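Local structure of DNA primase (Aquifex aeolicus, 2AU3) at residues S100-V112 / N161-L173. The protein synthesises short RNA primers on single-stranded DNA, from which DNA polymerase starts during replication, and carries one zinc ion. Residues are numbered along the deposited sequence; the frame is centred on the assembly and turned at random.
Sequences SKDEKVYVALDRV and NDLLEAYLETKNL
Tyr167 lays one face of its ring against Val112, whose CG2 sits 3.9 Å from the ring centroid, 15° off the normal, in a CH-pi contact. Tyr167 CG lies anti to the backbone N (chi1 -166°), which carries the ring past Ala108 CB to Val112, with Leu109 CD2 at the ring edge, 3.8 Å from Tyr167 CE1. Thr170 OG1 covers the opposite face over its centre, and Thr170 CG2 meets Leu109 CG tip to tip. Were the ring cut back to an alanine here, a gap would probably open between Val112 CG2 and Thr170 OG1, and Leu109 CD2 would lose the edge it meets. Phe203 of strand 200-207 and Leu158 of helix 151-161 touch both Tyr167 and Val112, joining helix 101-122 to the N-terminal part of the catalytic core. The crossing exemplifies near-perpendicular helices brought close by alanines, Ala108 and Ala166: the axes of helices 101-112 and 164-168 pass 8.0 Å apart at 91°. Lys104 CB and CE lie over Ala166 CB, the CB-CB contact a tight 3.5 Å. Leu163 CD1 meets Ala108 CA, Arg111 CB and Val107 CG1; its CD2 meets Val107 CG1 and Lys104 O. At the margin Lys104 NZ gives a hydrogen to a water that also links Asp162 O, Glu165 OE1 and Ala166 N. Farther out, Lys101 NZ and Glu169 OE2 form a long salt bridge of 3.5 Å. With no direct hydrogen bond between the segments, cohesion probably rests mainly on apolar fit, the salt bridge and shared water adding to it.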
loop_
_atom_site.group_PDB
_atom_site.type_symbol
_atom_site.label_atom_id
_atom_site.label_comp_id
_atom_site.label_asym_id
_atom_site.label_seq_id
_atom_site.Cartn_x
_atom_site.Cartn_y
_atom_site.Cartn_z
ATOM N N SER A 100 16.534 4.219 -20.819
ATOM C CA SER A 100 15.299 4.941 -21.079
ATOM C C SER A 100 14.915 5.860 -19.910
ATOM O O SER A 100 15.175 5.537 -18.736
ATOM C CB SER A 100 14.170 3.961 -21.344
ATOM O OG SER A 100 13.885 3.228 -20.175
ATOM N N LYS A 101 14.293 6.991 -20.237
ATOM C CA LYS A 101 13.738 7.896 -19.230
ATOM C C LYS A 101 12.804 7.126 -18.313
ATOM O O LYS A 101 12.813 7.289 -17.095
ATOM C CB LYS A 101 12.971 9.024 -19.901
ATOM C CG LYS A 101 12.234 9.951 -18.940
ATOM C CD LYS A 101 12.487 11.413 -19.304
ATOM C CE LYS A 101 11.290 12.021 -19.976
ATOM N NZ LYS A 101 11.641 13.187 -20.864
ATOM N N ASP A 102 11.994 6.293 -18.944
ATOM C CA ASP A 102 11.071 5.401 -18.289
ATOM C C ASP A 102 11.700 4.665 -17.098
ATOM O O ASP A 102 11.185 4.726 -15.987
ATOM C CB ASP A 102 10.561 4.420 -19.339
ATOM C CG ASP A 102 9.441 3.566 -18.842
ATOM O OD1 ASP A 102 8.670 4.043 -17.992
ATOM O OD2 ASP A 102 9.244 2.413 -19.281
ATOM N N GLU A 103 12.806 3.969 -17.348
ATOM C CA GLU A 103 13.609 3.339 -16.302
ATOM C C GLU A 103 14.065 4.342 -15.223
ATOM O O GLU A 103 14.080 4.022 -14.028
ATOM C CB GLU A 103 14.854 2.711 -16.931
ATOM C CG GLU A 103 15.236 1.346 -16.391
ATOM C CD GLU A 103 14.124 0.324 -16.523
ATOM O OE1 GLU A 103 13.851 -0.124 -17.662
ATOM O OE2 GLU A 103 13.532 -0.032 -15.483
ATOM N N LYS A 104 14.456 5.541 -15.659
ATOM C CA LYS A 104 14.982 6.550 -14.741
ATOM C C LYS A 104 13.902 7.058 -13.807
ATOM O O LYS A 104 14.187 7.376 -12.664
ATOM C CB LYS A 104 15.615 7.728 -15.487
ATOM C CG LYS A 104 16.883 7.422 -16.277
ATOM C CD LYS A 104 17.396 8.696 -17.007
ATOM C CE LYS A 104 16.255 9.741 -17.225
ATOM N NZ LYS A 104 16.608 10.970 -18.017
ATOM N N VAL A 105 12.682 7.184 -14.317
ATOM C CA VAL A 105 11.528 7.583 -13.493
ATOM C C VAL A 105 11.406 6.681 -12.241
ATOM O O VAL A 105 11.400 7.162 -11.099
ATOM C CB VAL A 105 10.237 7.629 -14.358
ATOM C CG1 VAL A 105 8.953 7.761 -13.497
ATOM C CG2 VAL A 105 10.318 8.806 -15.342
ATOM N N TYR A 106 11.403 5.365 -12.458
ATOM C CA TYR A 106 11.259 4.420 -11.350
ATOM C C TYR A 106 12.447 4.498 -10.415
ATOM O O TYR A 106 12.296 4.393 -9.201
ATOM C CB TYR A 106 11.076 2.982 -11.878
ATOM C CG TYR A 106 9.709 2.775 -12.495
ATOM C CD1 TYR A 106 8.574 2.578 -11.682
ATOM C CD2 TYR A 106 9.529 2.827 -13.875
ATOM C CE1 TYR A 106 7.299 2.403 -12.237
ATOM C CE2 TYR A 106 8.251 2.676 -14.448
ATOM C CZ TYR A 106 7.136 2.460 -13.620
ATOM O OH TYR A 106 5.874 2.311 -14.175
ATOM N N VAL A 107 13.637 4.702 -10.978
ATOM C CA VAL A 107 14.818 4.819 -10.154
ATOM C C VAL A 107 14.753 6.105 -9.340
ATOM O O VAL A 107 15.168 6.111 -8.183
ATOM C CB VAL A 107 16.133 4.714 -10.974
ATOM C CG1 VAL A 107 17.346 5.201 -10.162
ATOM C CG2 VAL A 107 16.347 3.278 -11.434
ATOM N N ALA A 108 14.205 7.170 -9.928
ATOM C CA ALA A 108 14.064 8.448 -9.228
ATOM C C ALA A 108 13.048 8.333 -8.095
ATOM O O ALA A 108 13.285 8.800 -6.980
ATOM C CB ALA A 108 13.637 9.566 -10.194
ATOM N N LEU A 109 11.891 7.763 -8.411
ATOM C CA LEU A 109 10.874 7.511 -7.391
ATOM C C LEU A 109 11.491 6.807 -6.194
ATOM O O LEU A 109 11.240 7.171 -5.058
ATOM C CB LEU A 109 9.698 6.710 -7.977
ATOM C CG LEU A 109 8.726 7.627 -8.735
ATOM C CD1 LEU A 109 7.789 6.830 -9.680
ATOM C CD2 LEU A 109 7.911 8.491 -7.737
ATOM N N ASP A 110 12.337 5.820 -6.466
ATOM C CA ASP A 110 12.920 5.018 -5.410
ATOM C C ASP A 110 13.990 5.772 -4.621
ATOM O O ASP A 110 14.082 5.627 -3.390
ATOM C CB ASP A 110 13.488 3.718 -5.975
ATOM C CG ASP A 110 13.984 2.801 -4.882
ATOM O OD1 ASP A 110 13.136 2.122 -4.229
ATOM O OD2 ASP A 110 15.186 2.765 -4.549
ATOM N N ARG A 111 14.799 6.566 -5.323
ATOM C CA ARG A 111 15.816 7.372 -4.667
ATOM C C ARG A 111 15.190 8.468 -3.798
ATOM O O ARG A 111 15.749 8.870 -2.770
ATOM C CB ARG A 111 16.740 8.015 -5.703
ATOM C CG ARG A 111 17.777 8.919 -5.085
ATOM C CD ARG A 111 18.754 8.120 -4.203
ATOM N NE ARG A 111 19.763 8.926 -3.543
ATOM C CZ ARG A 111 19.647 9.425 -2.317
ATOM N NH1 ARG A 111 18.519 9.264 -1.610
ATOM N NH2 ARG A 111 20.662 10.102 -1.801
ATOM N N VAL A 112 14.082 9.013 -4.270
ATOM C CA VAL A 112 13.386 10.055 -3.540
ATOM C C VAL A 112 12.734 9.438 -2.289
ATOM O O VAL A 112 12.736 10.032 -1.226
ATOM C CB VAL A 112 12.349 10.767 -4.438
ATOM C CG1 VAL A 112 11.382 11.642 -3.612
ATOM C CG2 VAL A 112 13.054 11.625 -5.484
ATOM N N ASN A 161 22.317 12.680 -8.784
ATOM C CA ASN A 161 22.064 11.326 -9.264
ATOM C C ASN A 161 21.604 11.311 -10.714
ATOM O O ASN A 161 21.366 10.244 -11.295
ATOM C CB ASN A 161 21.034 10.629 -8.370
ATOM C CG ASN A 161 21.644 10.108 -7.080
ATOM O OD1 ASN A 161 22.162 8.990 -7.029
ATOM N ND2 ASN A 161 21.592 10.916 -6.030
ATOM N N ASP A 162 21.459 12.507 -11.276
ATOM C CA ASP A 162 21.114 12.698 -12.681
ATOM C C ASP A 162 19.690 12.208 -12.954
ATOM O O ASP A 162 19.404 11.616 -13.994
ATOM C CB ASP A 162 22.152 12.003 -13.599
ATOM C CG ASP A 162 21.917 12.293 -15.058
ATOM O OD1 ASP A 162 21.378 13.389 -15.361
ATOM O OD2 ASP A 162 22.203 11.473 -15.974
ATOM N N LEU A 163 18.800 12.479 -12.003
ATOM C CA LEU A 163 17.459 11.916 -11.999
ATOM C C LEU A 163 16.381 13.003 -12.025
ATOM O O LEU A 163 15.202 12.687 -11.982
ATOM C CB LEU A 163 17.270 11.033 -10.763
ATOM C CG LEU A 163 18.077 9.726 -10.678
ATOM C CD1 LEU A 163 17.860 9.023 -9.325
ATOM C CD2 LEU A 163 17.712 8.811 -11.814
ATOM N N LEU A 164 16.782 14.273 -12.090
ATOM C CA LEU A 164 15.817 15.385 -11.989
ATOM C C LEU A 164 14.805 15.389 -13.134
ATOM O O LEU A 164 13.598 15.488 -12.933
ATOM C CB LEU A 164 16.544 16.716 -11.957
ATOM C CG LEU A 164 15.662 17.959 -11.828
ATOM C CD1 LEU A 164 14.701 17.839 -10.603
ATOM C CD2 LEU A 164 16.525 19.204 -11.713
ATOM N N GLU A 165 15.311 15.277 -14.339
ATOM C CA GLU A 165 14.466 15.340 -15.518
ATOM C C GLU A 165 13.483 14.157 -15.553
ATOM O O GLU A 165 12.293 14.335 -15.795
ATOM C CB GLU A 165 15.320 15.387 -16.788
ATOM C CG GLU A 165 16.193 16.625 -16.894
ATOM C CD GLU A 165 17.522 16.507 -16.145
ATOM O OE1 GLU A 165 17.794 15.445 -15.527
ATOM O OE2 GLU A 165 18.304 17.494 -16.174
ATOM N N ALA A 166 13.965 12.957 -15.250
ATOM C CA ALA A 166 13.054 11.827 -15.075
ATOM C C ALA A 166 12.017 12.103 -13.994
ATOM O O ALA A 166 10.834 11.828 -14.193
ATOM C CB ALA A 166 13.807 10.579 -14.757
ATOM N N TYR A 167 12.456 12.623 -12.845
ATOM C CA TYR A 167 11.540 12.815 -11.723
ATOM C C TYR A 167 10.424 13.802 -12.063
ATOM O O TYR A 167 9.300 13.666 -11.576
ATOM C CB TYR A 167 12.266 13.227 -10.429
ATOM C CG TYR A 167 11.365 13.087 -9.199
ATOM C CD1 TYR A 167 10.879 11.832 -8.819
ATOM C CD2 TYR A 167 10.956 14.201 -8.464
ATOM C CE1 TYR A 167 10.031 11.668 -7.715
ATOM C CE2 TYR A 167 10.088 14.052 -7.351
ATOM C CZ TYR A 167 9.637 12.761 -6.993
ATOM O OH TYR A 167 8.814 12.576 -5.904
ATOM N N LEU A 168 10.745 14.785 -12.913
ATOM C CA LEU A 168 9.794 15.823 -13.330
ATOM C C LEU A 168 8.590 15.250 -14.055
ATOM O O LEU A 168 7.500 15.798 -13.970
ATOM C CB LEU A 168 10.493 16.882 -14.215
ATOM C CG LEU A 168 11.418 17.880 -13.494
ATOM C CD1 LEU A 168 12.337 18.658 -14.470
ATOM C CD2 LEU A 168 10.618 18.851 -12.592
ATOM N N GLU A 169 8.783 14.133 -14.758
ATOM C CA GLU A 169 7.672 13.405 -15.356
ATOM C C GLU A 169 6.629 12.880 -14.346
ATOM O O GLU A 169 5.528 12.513 -14.753
ATOM C CB GLU A 169 8.178 12.236 -16.221
ATOM C CG GLU A 169 8.962 12.656 -17.464
ATOM C CD GLU A 169 8.079 13.233 -18.562
ATOM O OE1 GLU A 169 6.884 12.852 -18.640
ATOM O OE2 GLU A 169 8.579 14.073 -19.346
ATOM N N THR A 170 6.976 12.817 -13.059
ATOM C CA THR A 170 6.009 12.338 -12.034
ATOM C C THR A 170 5.044 13.420 -11.569
ATOM O O THR A 170 3.998 13.111 -10.994
ATOM C CB THR A 170 6.706 11.764 -10.793
ATOM O OG1 THR A 170 7.491 12.787 -10.166
ATOM C CG2 THR A 170 7.711 10.660 -11.167
ATOM N N LYS A 171 5.422 14.677 -11.796
ATOM C CA LYS A 171 4.699 15.850 -11.289
ATOM C C LYS A 171 4.700 15.975 -9.756
ATOM O O LYS A 171 3.849 16.665 -9.171
ATOM C CB LYS A 171 3.271 15.931 -11.864
ATOM C CG LYS A 171 3.239 16.087 -13.383
ATOM C CD LYS A 171 2.705 14.839 -14.035
ATOM C CE LYS A 171 1.503 15.140 -14.897
ATOM N NZ LYS A 171 0.319 14.399 -14.386
ATOM N N ASN A 172 5.659 15.311 -9.117
ATOM C CA ASN A 172 5.834 15.416 -7.679
ATOM C C ASN A 172 6.671 16.619 -7.315
ATOM O O ASN A 172 6.958 16.855 -6.142
ATOM C CB ASN A 172 6.445 14.135 -7.102
ATOM C CG ASN A 172 5.501 12.969 -7.178
ATOM O OD1 ASN A 172 4.301 13.117 -6.966
ATOM N ND2 ASN A 172 6.027 11.810 -7.511
ATOM N N LEU A 173 7.058 17.365 -8.343
ATOM C CA LEU A 173 7.844 18.593 -8.214
ATOM C C LEU A 173 7.159 19.753 -8.932
ATOM O O LEU A 173 6.865 19.664 -10.121
ATOM C CB LEU A 173 9.214 18.383 -8.847
ATOM C CG LEU A 173 10.415 18.704 -7.988
ATOM C CD1 LEU A 173 10.245 18.061 -6.639
ATOM C CD2 LEU A 173 11.696 18.252 -8.685
HETATM O O HOH W 1 17.018 12.351 -15.275
#